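Local coordinates for protein adenosylmethionine-8-amino-7-oxononanoate aminotransferase (PDB 6ZHK) that probably transfers the amino group of S-adenosylmethionine to 7-keto-8-aminopelargonic acid in biotin synthesis, using pyridoxal 5'-phosphate as cofactor, at residues N360-E363 with N364-K368; V254-A257 with C258-D262; Y411-A415 with G416-A420; Y55-A58 with V59-W63. All coordinates share one frame; numbering follows the deposited sequence.

Interaction 1 of 4, residues N360-E363 with N364-K368; sequences NVIE and NIQPK
Q366 turns its amide back against I362. The chain folds back about its CB-CG bond (chi2 -47°), and this brings NE2 within 2.9 Å of the carbonyl O of I362. The bond is nearly straight, 168° at the hydrogen, and lies close to the amide's own plane, although the nitrogen arrives tilted from the plane of the carbonyl. The same NE2 also donates to the carbonyl of G278, so two backbone oxygens fix how the amide is rotated. The Q366 chain slants across I362, with NE2 of Q366 4.0 Å from CG2 of I362.

I365 lies beside them. Its CG1 sits between the backbone N and the carbonyl carbon (chi1 69°), while its CG2 faces CG1 of V361 at 4.1 Å and its CD1 reaches toward CD1 of I362. F356 of helix 343-358 packs on V361 and I362, and F393 on I365. All of this happens at the junction between the short helix 361-364 and helix 366-376, in the C-terminal part of a class-III aminotransferase. N364 N to N360 O and I365 N to V361 O, each 3.0 Å, are ordinary helical bonds. Q366 N then reaches only three residues back, to E363 O at 3.2 Å, coming in from above the carbonyl plane. P367, having no N-H, sets its CD 3.8 Å from that same oxygen.

At the start of the turn N360 stands in the N-cap position without capping through its side chain. Instead ND2 gives a 2.6 Å bond to the anti lone pair of OE2 of E363.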
ATOM      1  N   ASN A 360      28.758   7.286   7.814  1.00 23.51           N
ATOM      2  CA  ASN A 360      28.678   7.417   9.255  1.00 25.50           C
ATOM      3  C   ASN A 360      27.585   8.435   9.658  1.00 23.22           C
ATOM      4  O   ASN A 360      27.772   9.324  10.502  1.00 22.67           O
ATOM      5  CB  ASN A 360      30.089   7.640   9.809  1.00 28.38           C
ATOM      6  CG  ASN A 360      30.294   7.249  11.262  1.00 37.49           C
ATOM      7  OD1 ASN A 360      29.584   6.405  11.825  1.00 41.85           O
ATOM      8  ND2 ASN A 360      31.282   7.859  11.895  1.00 38.65           N
ATOM      9  N   VAL A 361      26.383   8.234   9.087  1.00 20.03           N
ATOM     10  CA  VAL A 361      25.313   9.194   9.226  1.00 18.69           C
ATOM     11  C   VAL A 361      24.915   9.452  10.680  1.00 18.89           C
ATOM     12  O   VAL A 361      24.713  10.615  11.072  1.00 18.49           O
ATOM     13  CB  VAL A 361      24.110   8.782   8.346  1.00 18.78           C
ATOM     14  CG1 VAL A 361      22.947   9.708   8.619  1.00 17.99           C
ATOM     15  CG2 VAL A 361      24.534   8.848   6.874  1.00 16.42           C
ATOM     16  N   ILE A 362      24.714   8.383  11.468  1.00 18.22           N
ATOM     17  CA  ILE A 362      24.151   8.571  12.801  1.00 20.95           C
ATOM     18  C   ILE A 362      25.145   9.347  13.672  1.00 21.00           C
ATOM     19  O   ILE A 362      24.720  10.244  14.399  1.00 20.97           O
ATOM     20  CB  ILE A 362      23.708   7.233  13.441  1.00 21.24           C
ATOM     21  CG1 ILE A 362      22.652   6.538  12.568  1.00 19.39           C
ATOM     22  CG2 ILE A 362      23.276   7.362  14.923  1.00 20.04           C
ATOM     23  CD1 ILE A 362      21.451   7.354  12.342  1.00 23.67           C
ATOM     24  N   GLU A 363      26.451   9.079  13.550  1.00 22.22           N
ATOM     25  CA  GLU A 363      27.399   9.888  14.321  1.00 22.80           C
ATOM     26  C   GLU A 363      27.429  11.328  13.808  1.00 22.10           C
ATOM     27  O   GLU A 363      27.438  12.266  14.618  1.00 23.02           O
ATOM     28  CB  GLU A 363      28.800   9.277  14.373  1.00 29.13           C
ATOM     29  CG  GLU A 363      28.805   7.870  14.946  1.00 36.32           C
ATOM     30  CD  GLU A 363      30.181   7.338  15.336  1.00 44.15           C
ATOM     31  OE1 GLU A 363      30.309   6.867  16.489  1.00 49.56           O
ATOM     32  OE2 GLU A 363      31.112   7.351  14.475  1.00 44.88           O
ATOM     33  N   ASN A 364      27.314  11.527  12.487  1.00 23.06           N
ATOM     34  CA  ASN A 364      27.520  12.855  11.890  1.00 25.76           C
ATOM     35  C   ASN A 364      26.333  13.775  12.124  1.00 27.08           C
ATOM     36  O   ASN A 364      26.504  14.984  12.146  1.00 27.04           O
ATOM     37  CB  ASN A 364      28.049  12.831  10.444  1.00 28.18           C
ATOM     38  CG  ASN A 364      29.401  12.144  10.322  1.00 34.47           C
ATOM     39  OD1 ASN A 364      30.200  12.140  11.260  1.00 40.07           O
ATOM     40  ND2 ASN A 364      29.692  11.525   9.192  1.00 36.18           N
ATOM     41  N   ILE A 365      25.127  13.228  12.381  1.00 24.54           N
ATOM     42  CA  ILE A 365      24.017  14.143  12.606  1.00 22.19           C
ATOM     43  C   ILE A 365      23.992  14.657  14.045  1.00 20.77           C
ATOM     44  O   ILE A 365      23.238  15.570  14.340  1.00 18.72           O
ATOM     45  CB  ILE A 365      22.624  13.584  12.214  1.00 22.47           C
ATOM     46  CG1 ILE A 365      22.181  12.443  13.150  1.00 25.20           C
ATOM     47  CG2 ILE A 365      22.578  13.180  10.737  1.00 25.28           C
ATOM     48  CD1 ILE A 365      20.891  11.730  12.696  1.00 24.86           C
ATOM     49  N   GLN A 366      24.781  14.084  14.944  1.00 18.69           N
ATOM     50  CA  GLN A 366      24.659  14.456  16.345  1.00 22.17           C
ATOM     51  C   GLN A 366      24.923  15.953  16.553  1.00 19.34           C
ATOM     52  O   GLN A 366      24.136  16.614  17.210  1.00 18.78           O
ATOM     53  CB  GLN A 366      25.528  13.608  17.301  1.00 19.69           C
ATOM     54  CG  GLN A 366      25.150  12.119  17.424  1.00 20.15           C
ATOM     55  CD  GLN A 366      23.689  11.768  17.625  1.00 21.64           C
ATOM     56  OE1 GLN A 366      23.018  12.245  18.545  1.00 21.64           O
ATOM     57  NE2 GLN A 366      23.162  10.976  16.707  1.00 19.98           N
ATOM     58  N   PRO A 367      26.029  16.577  16.111  1.00 24.66           N
ATOM     59  CA  PRO A 367      26.150  18.026  16.340  1.00 24.20           C
ATOM     60  C   PRO A 367      25.068  18.840  15.631  1.00 20.21           C
ATOM     61  O   PRO A 367      24.746  19.946  16.056  1.00 19.65           O
ATOM     62  CB  PRO A 367      27.528  18.372  15.746  1.00 28.07           C
ATOM     63  CG  PRO A 367      27.951  17.176  14.895  1.00 28.27           C
ATOM     64  CD  PRO A 367      27.211  15.972  15.445  1.00 26.44           C
ATOM     65  N   LYS A 368      24.492  18.310  14.535  1.00 17.48           N
ATOM     66  CA  LYS A 368      23.464  19.085  13.852  1.00 18.90           C
ATOM     67  C   LYS A 368      22.163  19.101  14.645  1.00 18.53           C
ATOM     68  O   LYS A 368      21.461  20.120  14.711  1.00 17.96           O
ATOM     69  CB  LYS A 368      23.240  18.558  12.421  1.00 18.07           C
ATOM     70  CG  LYS A 368      24.508  18.466  11.567  1.00 20.07           C
ATOM     71  CD  LYS A 368      24.107  18.520  10.092  1.00 21.31           C
ATOM     72  CE  LYS A 368      23.730  17.148   9.571  1.00 19.01           C
ATOM     73  NZ  LYS A 368      23.525  17.156   8.093  1.00 20.96           N
TER

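Interaction 2 of 4, residues V254-A257 with C258-D262; sequences VAKA and CKEND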
ATOM      1  N   VAL A 254       6.365  -0.465  29.028  1.00 18.95           N
ATOM      2  CA  VAL A 254       5.308  -1.184  28.310  1.00 16.72           C
ATOM      3  C   VAL A 254       5.854  -2.510  27.770  1.00 15.33           C
ATOM      4  O   VAL A 254       5.256  -3.564  27.922  1.00 17.43           O
ATOM      5  CB  VAL A 254       4.712  -0.316  27.186  1.00 16.65           C
ATOM      6  CG1 VAL A 254       3.839  -1.157  26.260  1.00 16.21           C
ATOM      7  CG2 VAL A 254       3.963   0.898  27.713  1.00 20.58           C
ATOM      8  N   ALA A 255       7.006  -2.466  27.127  1.00 14.97           N
ATOM      9  CA  ALA A 255       7.608  -3.691  26.630  1.00 16.75           C
ATOM     10  C   ALA A 255       7.777  -4.713  27.747  1.00 17.27           C
ATOM     11  O   ALA A 255       7.578  -5.908  27.547  1.00 17.09           O
ATOM     12  CB  ALA A 255       8.924  -3.359  25.955  1.00 17.18           C
ATOM     13  N   LYS A 256       8.206  -4.258  28.930  1.00 20.09           N
ATOM     14  CA  LYS A 256       8.455  -5.227  29.983  1.00 18.03           C
ATOM     15  C   LYS A 256       7.113  -5.829  30.392  1.00 17.01           C
ATOM     16  O   LYS A 256       7.024  -7.031  30.621  1.00 18.96           O
ATOM     17  CB  LYS A 256       9.119  -4.512  31.165  1.00 18.93           C
ATOM     18  CG  LYS A 256       9.291  -5.306  32.459  1.00 26.38           C
ATOM     19  CD  LYS A 256      10.059  -4.424  33.452  1.00 25.66           C
ATOM     20  CE  LYS A 256      10.683  -5.104  34.664  1.00 33.33           C
ATOM     21  NZ  LYS A 256       9.661  -5.447  35.667  1.00 32.68           N
ATOM     22  N   ALA A 257       6.074  -4.991  30.471  1.00 17.89           N
ATOM     23  CA  ALA A 257       4.739  -5.453  30.821  1.00 20.58           C
ATOM     24  C   ALA A 257       4.213  -6.441  29.772  1.00 18.03           C
ATOM     25  O   ALA A 257       3.601  -7.447  30.141  1.00 15.37           O
ATOM     26  CB  ALA A 257       3.824  -4.266  30.991  1.00 17.56           C
ATOM     27  N   CYS A 258       4.469  -6.173  28.476  1.00 18.25           N
ATOM     28  CA  CYS A 258       4.088  -7.138  27.440  1.00 17.99           C
ATOM     29  C   CYS A 258       4.806  -8.478  27.623  1.00 19.88           C
ATOM     30  O   CYS A 258       4.216  -9.558  27.532  1.00 20.15           O
ATOM     31  CB  CYS A 258       4.366  -6.584  26.054  1.00 19.08           C
ATOM     32  SG  CYS A 258       3.284  -5.192  25.652  1.00 18.93           S
ATOM     33  N   LYS A 259       6.100  -8.435  27.947  1.00 22.41           N
ATOM     34  CA  LYS A 259       6.852  -9.659  28.189  1.00 22.39           C
ATOM     35  C   LYS A 259       6.276 -10.423  29.381  1.00 21.90           C
ATOM     36  O   LYS A 259       6.063 -11.643  29.268  1.00 20.44           O
ATOM     37  CB  LYS A 259       8.344  -9.336  28.375  1.00 27.04           C
ATOM     38  CG  LYS A 259       9.309 -10.522  28.324  1.00 30.38           C
ATOM     39  CD  LYS A 259      10.778 -10.107  28.476  1.00 31.91           C
ATOM     40  CE  LYS A 259      11.756 -11.273  28.540  1.00 37.72           C
ATOM     41  NZ  LYS A 259      11.719 -12.079  27.291  1.00 39.75           N
ATOM     42  N   GLU A 260       5.992  -9.712  30.479  1.00 20.09           N
ATOM     43  CA  GLU A 260       5.570 -10.362  31.715  1.00 21.92           C
ATOM     44  C   GLU A 260       4.152 -10.905  31.591  1.00 23.67           C
ATOM     45  O   GLU A 260       3.803 -11.820  32.336  1.00 22.64           O
ATOM     46  CB  GLU A 260       5.678  -9.431  32.925  1.00 25.19           C
ATOM     47  CG  GLU A 260       7.126  -9.280  33.337  1.00 29.98           C
ATOM     48  CD  GLU A 260       7.387  -8.329  34.483  1.00 39.06           C
ATOM     49  OE1 GLU A 260       6.434  -7.625  34.888  1.00 39.00           O
ATOM     50  OE2 GLU A 260       8.563  -8.293  34.960  1.00 42.44           O
ATOM     51  N   ASN A 261       3.375 -10.397  30.620  1.00 16.89           N
ATOM     52  CA  ASN A 261       1.974 -10.776  30.520  1.00 19.85           C
ATOM     53  C   ASN A 261       1.668 -11.499  29.217  1.00 17.83           C
ATOM     54  O   ASN A 261       0.487 -11.685  28.908  1.00 18.45           O
ATOM     55  CB  ASN A 261       1.026  -9.569  30.656  1.00 20.96           C
ATOM     56  CG  ASN A 261       1.014  -8.921  32.028  1.00 24.65           C
ATOM     57  OD1 ASN A 261       1.719  -7.928  32.314  1.00 25.04           O
ATOM     58  ND2 ASN A 261       0.153  -9.422  32.886  1.00 22.89           N
ATOM     59  N   ASP A 262       2.696 -11.949  28.482  1.00 17.66           N
ATOM     60  CA  ASP A 262       2.494 -12.816  27.342  1.00 16.87           C
ATOM     61  C   ASP A 262       1.664 -12.109  26.283  1.00 17.04           C
ATOM     62  O   ASP A 262       0.780 -12.736  25.714  1.00 18.26           O
ATOM     63  CB  ASP A 262       1.828 -14.152  27.724  1.00 20.24           C
ATOM     64  CG  ASP A 262       1.793 -15.176  26.588  1.00 22.01           C
ATOM     65  OD1 ASP A 262       2.756 -15.228  25.763  1.00 18.25           O
ATOM     66  OD2 ASP A 262       0.761 -15.894  26.509  1.00 26.60           O
TER
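The carboxylate of E260 is met from above its plane by K256: NZ stands 3.1 Å from OE2, 36° out of the plane, in a salt bridge that spans one turn of helix 250-261. This is the familiar i to i+4 ion pair on the exposed side of a helix, here close to a C-terminal end finished by a Schellman motif at D262.

K256 keeps its chain extended as far as CE and bends only at the last torsion (chi4 -75°), which swings NZ over to the glutamate. CG of K256 passes 4.0 Å from OE2 of E260, so the lysine chain runs alongside the carboxylate before its end turns in. K256 also touches a crystal neighbour, which may influence where its end lies.

Beneath the pair the backbone is regular: C258 N binds V254 O, K259 N binds A255 O and E260 N binds K256 O at 2.9 Å. The pattern then slackens, for N261 N reaches A257 O only in a weak bond. D262 leaves the helix with positive phi, and its carboxylate pairs with R140 and R145.

The other side of the helix is buried against the large mixed sheet. V254 and C258 both rest on V231 of strand 228-234, V254 meets L214, M217 and I221 of helix 211-224, and A255 packs on L288 of helix 286-291. Along that inner side SG of C258, anti to its own carbonyl carbon (chi1 -68°), comes to 4.1 Å from CG1 of V254.

Interaction 3 of 4, residues Y411-A415 with G416-A420; sequences YGYKA and GYRVA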
ATOM      1  N   TYR A 411     -10.064  24.937  15.379  1.00 31.17           N
ATOM      2  CA  TYR A 411      -9.590  24.172  14.226  1.00 29.63           C
ATOM      3  C   TYR A 411      -9.668  25.034  12.966  1.00 28.45           C
ATOM      4  O   TYR A 411      -8.733  25.056  12.158  1.00 26.28           O
ATOM      5  CB  TYR A 411     -10.424  22.901  14.029  1.00 31.88           C
ATOM      6  CG  TYR A 411      -9.898  21.952  12.980  1.00 25.74           C
ATOM      7  CD1 TYR A 411      -8.639  21.382  13.080  1.00 22.97           C
ATOM      8  CD2 TYR A 411     -10.675  21.603  11.879  1.00 25.51           C
ATOM      9  CE1 TYR A 411      -8.149  20.517  12.094  1.00 20.24           C
ATOM     10  CE2 TYR A 411     -10.216  20.715  10.908  1.00 23.87           C
ATOM     11  CZ  TYR A 411      -8.953  20.168  11.024  1.00 19.95           C
ATOM     12  OH  TYR A 411      -8.479  19.289  10.096  1.00 23.50           O
ATOM     13  N   GLY A 412     -10.791  25.741  12.805  1.00 26.76           N
ATOM     14  CA  GLY A 412     -11.096  26.424  11.559  1.00 25.87           C
ATOM     15  C   GLY A 412     -10.160  27.598  11.297  1.00 27.65           C
ATOM     16  O   GLY A 412     -10.112  28.105  10.187  1.00 25.42           O
ATOM     17  N   TYR A 413      -9.370  27.973  12.318  1.00 26.49           N
ATOM     18  CA  TYR A 413      -8.528  29.148  12.237  1.00 29.67           C
ATOM     19  C   TYR A 413      -7.245  28.852  11.461  1.00 26.00           C
ATOM     20  O   TYR A 413      -6.636  29.771  10.892  1.00 24.05           O
ATOM     21  CB  TYR A 413      -8.268  29.678  13.643  1.00 31.23           C
ATOM     22  CG  TYR A 413      -7.614  31.036  13.664  1.00 34.85           C
ATOM     23  CD1 TYR A 413      -8.340  32.179  13.361  1.00 37.96           C
ATOM     24  CD2 TYR A 413      -6.258  31.170  13.966  1.00 32.51           C
ATOM     25  CE1 TYR A 413      -7.744  33.433  13.387  1.00 42.54           C
ATOM     26  CE2 TYR A 413      -5.659  32.422  14.034  1.00 37.02           C
ATOM     27  CZ  TYR A 413      -6.400  33.554  13.721  1.00 44.03           C
ATOM     28  OH  TYR A 413      -5.810  34.790  13.726  1.00 47.97           O
ATOM     29  N   LYS A 414      -6.853  27.564  11.394  1.00 28.08           N
ATOM     30  CA  LYS A 414      -5.679  27.155  10.614  1.00 24.85           C
ATOM     31  C   LYS A 414      -4.437  27.921  11.056  1.00 23.32           C
ATOM     32  O   LYS A 414      -3.682  28.446  10.223  1.00 26.82           O
ATOM     33  CB  LYS A 414      -5.937  27.348   9.110  1.00 24.69           C
ATOM     34  CG  LYS A 414      -7.101  26.505   8.572  1.00 24.97           C
ATOM     35  CD  LYS A 414      -7.427  26.703   7.085  0.50 27.39           C
ATOM     36  CE  LYS A 414      -6.424  26.086   6.128  0.50 28.59           C
ATOM     37  NZ  LYS A 414      -6.615  26.556   4.729  0.50 31.60           N
ATOM     38  N   ALA A 415      -4.205  27.997  12.374  1.00 21.15           N
ATOM     39  CA  ALA A 415      -3.079  28.812  12.821  1.00 23.04           C
ATOM     40  C   ALA A 415      -1.745  28.326  12.256  1.00 23.61           C
ATOM     41  O   ALA A 415      -0.896  29.129  11.864  1.00 23.18           O
ATOM     42  CB  ALA A 415      -3.028  28.897  14.323  1.00 24.43           C
ATOM     43  N   GLY A 416      -1.496  27.012  12.288  1.00 22.81           N
ATOM     44  CA  GLY A 416      -0.262  26.532  11.675  1.00 19.29           C
ATOM     45  C   GLY A 416      -0.106  26.880  10.183  1.00 16.74           C
ATOM     46  O   GLY A 416       0.980  27.224   9.755  1.00 17.61           O
ATOM     47  N   TYR A 417      -1.170  26.781   9.385  1.00 18.74           N
ATOM     48  CA  TYR A 417      -1.103  27.185   7.971  1.00 19.34           C
ATOM     49  C   TYR A 417      -0.822  28.693   7.820  1.00 19.43           C
ATOM     50  O   TYR A 417      -0.153  29.131   6.879  1.00 18.53           O
ATOM     51  CB  TYR A 417      -2.388  26.792   7.240  1.00 22.55           C
ATOM     52  CG  TYR A 417      -2.469  25.319   6.882  1.00 22.51           C
ATOM     53  CD1 TYR A 417      -1.579  24.753   5.967  1.00 21.66           C
ATOM     54  CD2 TYR A 417      -3.486  24.523   7.394  1.00 27.25           C
ATOM     55  CE1 TYR A 417      -1.652  23.408   5.605  1.00 24.13           C
ATOM     56  CE2 TYR A 417      -3.528  23.166   7.100  1.00 27.32           C
ATOM     57  CZ  TYR A 417      -2.631  22.619   6.193  1.00 24.48           C
ATOM     58  OH  TYR A 417      -2.768  21.300   5.911  1.00 28.51           O
ATOM     59  N   ARG A 418      -1.275  29.493   8.782  1.00 19.24           N
ATOM     60  CA  ARG A 418      -0.904  30.915   8.718  1.00 21.35           C
ATOM     61  C   ARG A 418       0.614  31.095   8.801  1.00 21.80           C
ATOM     62  O   ARG A 418       1.249  31.889   8.079  1.00 21.14           O
ATOM     63  CB  ARG A 418      -1.667  31.666   9.814  1.00 23.42           C
ATOM     64  CG  ARG A 418      -3.107  31.950   9.417  1.00 22.46           C
ATOM     65  CD  ARG A 418      -3.844  32.516  10.616  1.00 25.06           C
ATOM     66  NE  ARG A 418      -5.259  32.343  10.363  1.00 28.53           N
ATOM     67  CZ  ARG A 418      -6.138  33.322  10.230  1.00 37.65           C
ATOM     68  NH1 ARG A 418      -5.753  34.581  10.346  1.00 41.46           N
ATOM     69  NH2 ARG A 418      -7.407  33.040  10.003  1.00 40.69           N
ATOM     70  N   VAL A 419       1.226  30.332   9.710  1.00 20.51           N
ATOM     71  CA  VAL A 419       2.663  30.324   9.833  1.00 18.32           C
ATOM     72  C   VAL A 419       3.306  29.752   8.562  1.00 19.85           C
ATOM     73  O   VAL A 419       4.294  30.294   8.058  1.00 19.12           O
ATOM     74  CB  VAL A 419       3.122  29.669  11.151  1.00 18.77           C
ATOM     75  CG1 VAL A 419       4.644  29.620  11.216  1.00 19.23           C
ATOM     76  CG2 VAL A 419       2.613  30.475  12.349  1.00 18.31           C
ATOM     77  N   ALA A 420       2.764  28.632   8.038  1.00 19.93           N
ATOM     78  CA  ALA A 420       3.300  28.031   6.807  1.00 18.44           C
ATOM     79  C   ALA A 420       3.340  29.054   5.658  1.00 18.74           C
ATOM     80  O   ALA A 420       4.277  29.051   4.860  1.00 19.67           O
ATOM     81  CB  ALA A 420       2.437  26.831   6.428  1.00 20.44           C
TER
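The carbonyl O of Y413 receives NE of R418 at 3.0 Å, with 155° at the hydrogen. The N-H comes nearly straight at the end of the carbonyl, while the oxygen is tilted a little from the guanidinium plane.

That bond holds the guanidinium flat on the tyrosine ring. The planes are only 8° apart and the centres 3.7 Å, a stacked cation-pi pair. CZ of R418 lies over the rim side of the ring, and NH2 comes within 3.4 Å of CE1 of Y413. The arginine gets there with its chain extended from CG to NE, whereas Y413 has its ring anti to the backbone N (chi1 -169°) and presents one face; CB of A415 touches the ring's edge in plane. The phenol OH is bonded to the carbonyl of D465, whose carboxylate also makes a long, weak ion pair with R418 NH1. A leucine at R418 would probably leave the Y413 carbonyl without this side-chain donor and strip the cation from the ring face.

K414, in the N-cap position with positive phi, starts helix 415-425: its O takes R418 N at 3.0 Å, and A415 O takes V419 N at 3.3 Å. K414 NZ pairs with E30, Y417 leans on R431, a probable substrate-binding residue, and F327 of the second subunit packs on both K414 and Y417. Deeper in, A415 and V419 rest on L399 of strand 394-399, and V419 also fits against L457 and I461 of helix 447-463.

Interaction 4 of 4, residues Y55-A58 with V59-W63; sequences YLDA and VSSIW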
ATOM      1  N   TYR A  55      12.389  25.841  -2.389  1.00 16.64           N
ATOM      2  CA  TYR A  55      11.834  25.773  -1.049  1.00 16.77           C
ATOM      3  C   TYR A  55      12.558  24.716  -0.238  1.00 16.10           C
ATOM      4  O   TYR A  55      12.678  23.583  -0.695  1.00 15.33           O
ATOM      5  CB  TYR A  55      10.340  25.475  -1.150  1.00 19.24           C
ATOM      6  CG  TYR A  55       9.619  26.542  -1.933  1.00 20.65           C
ATOM      7  CD1 TYR A  55       9.195  27.707  -1.303  1.00 20.25           C
ATOM      8  CD2 TYR A  55       9.370  26.388  -3.284  1.00 23.17           C
ATOM      9  CE1 TYR A  55       8.572  28.729  -2.015  1.00 22.71           C
ATOM     10  CE2 TYR A  55       8.706  27.383  -3.996  1.00 21.90           C
ATOM     11  CZ  TYR A  55       8.286  28.536  -3.353  1.00 22.92           C
ATOM     12  OH  TYR A  55       7.652  29.539  -4.040  1.00 24.94           O
ATOM     13  N   LEU A  56      13.118  25.105   0.914  1.00 14.23           N
ATOM     14  CA  LEU A  56      13.743  24.123   1.781  1.00 16.35           C
ATOM     15  C   LEU A  56      12.677  23.114   2.226  1.00 15.18           C
ATOM     16  O   LEU A  56      11.647  23.504   2.768  1.00 16.44           O
ATOM     17  CB  LEU A  56      14.309  24.870   2.990  1.00 15.33           C
ATOM     18  CG  LEU A  56      15.064  24.041   4.030  1.00 16.47           C
ATOM     19  CD1 LEU A  56      16.318  23.427   3.423  1.00 18.92           C
ATOM     20  CD2 LEU A  56      15.491  24.971   5.151  1.00 17.34           C
ATOM     21  N   ASP A  57      12.984  21.826   2.110  1.00 15.89           N
ATOM     22  CA  ASP A  57      11.978  20.807   2.440  1.00 17.08           C
ATOM     23  C   ASP A  57      12.024  20.503   3.948  1.00 15.54           C
ATOM     24  O   ASP A  57      12.592  19.512   4.397  1.00 15.68           O
ATOM     25  CB  ASP A  57      12.257  19.572   1.602  1.00 18.90           C
ATOM     26  CG  ASP A  57      11.148  18.516   1.634  1.00 18.19           C
ATOM     27  OD1 ASP A  57      10.172  18.669   2.420  1.00 17.71           O
ATOM     28  OD2 ASP A  57      11.304  17.558   0.886  1.00 18.33           O
ATOM     29  N   ALA A  58      11.411  21.382   4.721  1.00 16.13           N
ATOM     30  CA  ALA A  58      11.595  21.405   6.168  1.00 14.33           C
ATOM     31  C   ALA A  58      10.767  20.281   6.810  1.00 13.46           C
ATOM     32  O   ALA A  58      11.023  19.979   7.971  1.00 14.39           O
ATOM     33  CB  ALA A  58      11.177  22.773   6.697  1.00 16.53           C
ATOM     34  N   VAL A  59       9.877  19.627   6.032  1.00 12.96           N
ATOM     35  CA  VAL A  59       9.149  18.457   6.527  1.00 14.78           C
ATOM     36  C   VAL A  59       9.544  17.170   5.789  1.00 15.30           C
ATOM     37  O   VAL A  59       8.844  16.130   5.879  1.00 15.01           O
ATOM     38  CB  VAL A  59       7.626  18.682   6.580  1.00 15.40           C
ATOM     39  CG1 VAL A  59       7.204  19.671   7.681  1.00 13.57           C
ATOM     40  CG2 VAL A  59       7.013  19.069   5.209  1.00 15.30           C
ATOM     41  N   SER A  60      10.613  17.243   4.994  1.00 12.76           N
ATOM     42  CA  SER A  60      11.116  16.070   4.285  1.00 12.22           C
ATOM     43  C   SER A  60      10.044  15.391   3.464  1.00 13.21           C
ATOM     44  O   SER A  60      10.007  14.169   3.430  1.00 13.70           O
ATOM     45  CB  SER A  60      11.719  15.096   5.273  1.00 14.09           C
ATOM     46  OG  SER A  60      12.906  15.660   5.806  1.00 17.48           O
ATOM     47  N   SER A  61       9.240  16.179   2.719  1.00 14.05           N
ATOM     48  CA  SER A  61       8.215  15.572   1.854  1.00 14.19           C
ATOM     49  C   SER A  61       7.329  14.598   2.666  1.00 16.63           C
ATOM     50  O   SER A  61       6.940  13.528   2.176  1.00 16.18           O
ATOM     51  CB  SER A  61       8.759  14.978   0.556  1.00 16.68           C
ATOM     52  OG  SER A  61       9.559  15.932  -0.181  1.00 17.22           O
ATOM     53  N   ILE A  62       6.980  15.051   3.890  1.00 13.93           N
ATOM     54  CA  ILE A  62       6.117  14.333   4.827  1.00 15.30           C
ATOM     55  C   ILE A  62       6.895  13.126   5.390  1.00 17.09           C
ATOM     56  O   ILE A  62       6.404  11.958   5.421  1.00 15.05           O
ATOM     57  CB  ILE A  62       4.712  13.994   4.266  1.00 16.75           C
ATOM     58  CG1 ILE A  62       4.133  15.047   3.310  1.00 13.75           C
ATOM     59  CG2 ILE A  62       3.727  13.605   5.406  1.00 18.00           C
ATOM     60  CD1 ILE A  62       3.828  16.380   3.958  1.00 16.07           C
ATOM     61  N   TRP A  63       8.124  13.440   5.852  1.00 13.96           N
ATOM     62  CA  TRP A  63       8.811  12.681   6.890  1.00 16.11           C
ATOM     63  C   TRP A  63       9.410  11.411   6.266  1.00 15.87           C
ATOM     64  O   TRP A  63       9.667  10.443   6.996  1.00 17.23           O
ATOM     65  CB  TRP A  63       7.888  12.316   8.085  1.00 16.81           C
ATOM     66  CG  TRP A  63       6.931  13.363   8.596  1.00 14.87           C
ATOM     67  CD1 TRP A  63       6.896  14.694   8.314  1.00 15.12           C
ATOM     68  CD2 TRP A  63       5.804  13.121   9.472  1.00 18.45           C
ATOM     69  NE1 TRP A  63       5.835  15.304   8.959  1.00 16.87           N
ATOM     70  CE2 TRP A  63       5.129  14.358   9.646  1.00 17.76           C
ATOM     71  CE3 TRP A  63       5.283  11.978  10.090  1.00 18.68           C
ATOM     72  CZ2 TRP A  63       3.990  14.467  10.441  1.00 20.75           C
ATOM     73  CZ3 TRP A  63       4.153  12.082  10.874  1.00 19.65           C
ATOM     74  CH2 TRP A  63       3.545  13.326  11.084  1.00 23.07           C
TER
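After strand 54-57 the backbone folds over in a type I beta turn from D57 to S60, closed by S60 N to D57 O at 3.1 Å, and then winds through S60-W63 with positive phi throughout, a short left-handed helical turn. D57, itself the centre of an inverse gamma turn, spans this reversal with its carboxylate. OD1 accepts the backbone N of S61 at 2.7 Å and OD2 accepts the hydroxyl OG of S61 at 2.6 Å, each on its syn side and about 20° out of the carboxylate plane. Thus one serine is gripped twice by one flat group. H69 NE2 is a second partner of OD2, which would probably help to stabilise the buried carboxylate. With an alanine in place of D57, S61 N and OG would probably lose their acceptors and H69 NE2 its partner here, and the left-handed turn would be less firmly fixed to the strand.

The turn lies close to the active site: V59 is near R431, a probable substrate-binding residue, and I62 O accepts a hydrogen bond from K301, the expected cofactor lysine. S60 sends OG to the carbonyl of V440. Within the turn, W63 N closes back onto V59 O at 2.8 Å.

From the N terminus the order is interaction 4, interaction 2, interaction 1, interaction 3. Each joins consecutive residues and so closes only a turn; they run in series, with none nesting or crossing. Interaction 4 turns the chain out of the small four-stranded sheet toward K301, the expected cofactor lysine. Interaction 2 lies on a helix against the large sheet, on the other side of the chain's centre and about 37 Å from interaction 4, centre to centre. Interaction 1 links two successive helices; interaction 3 starts helix 415-425. Interactions 3 and 4 are about 18 Å apart between centres, both touch the second subunit, and both approach R431 from different parts of the sequence.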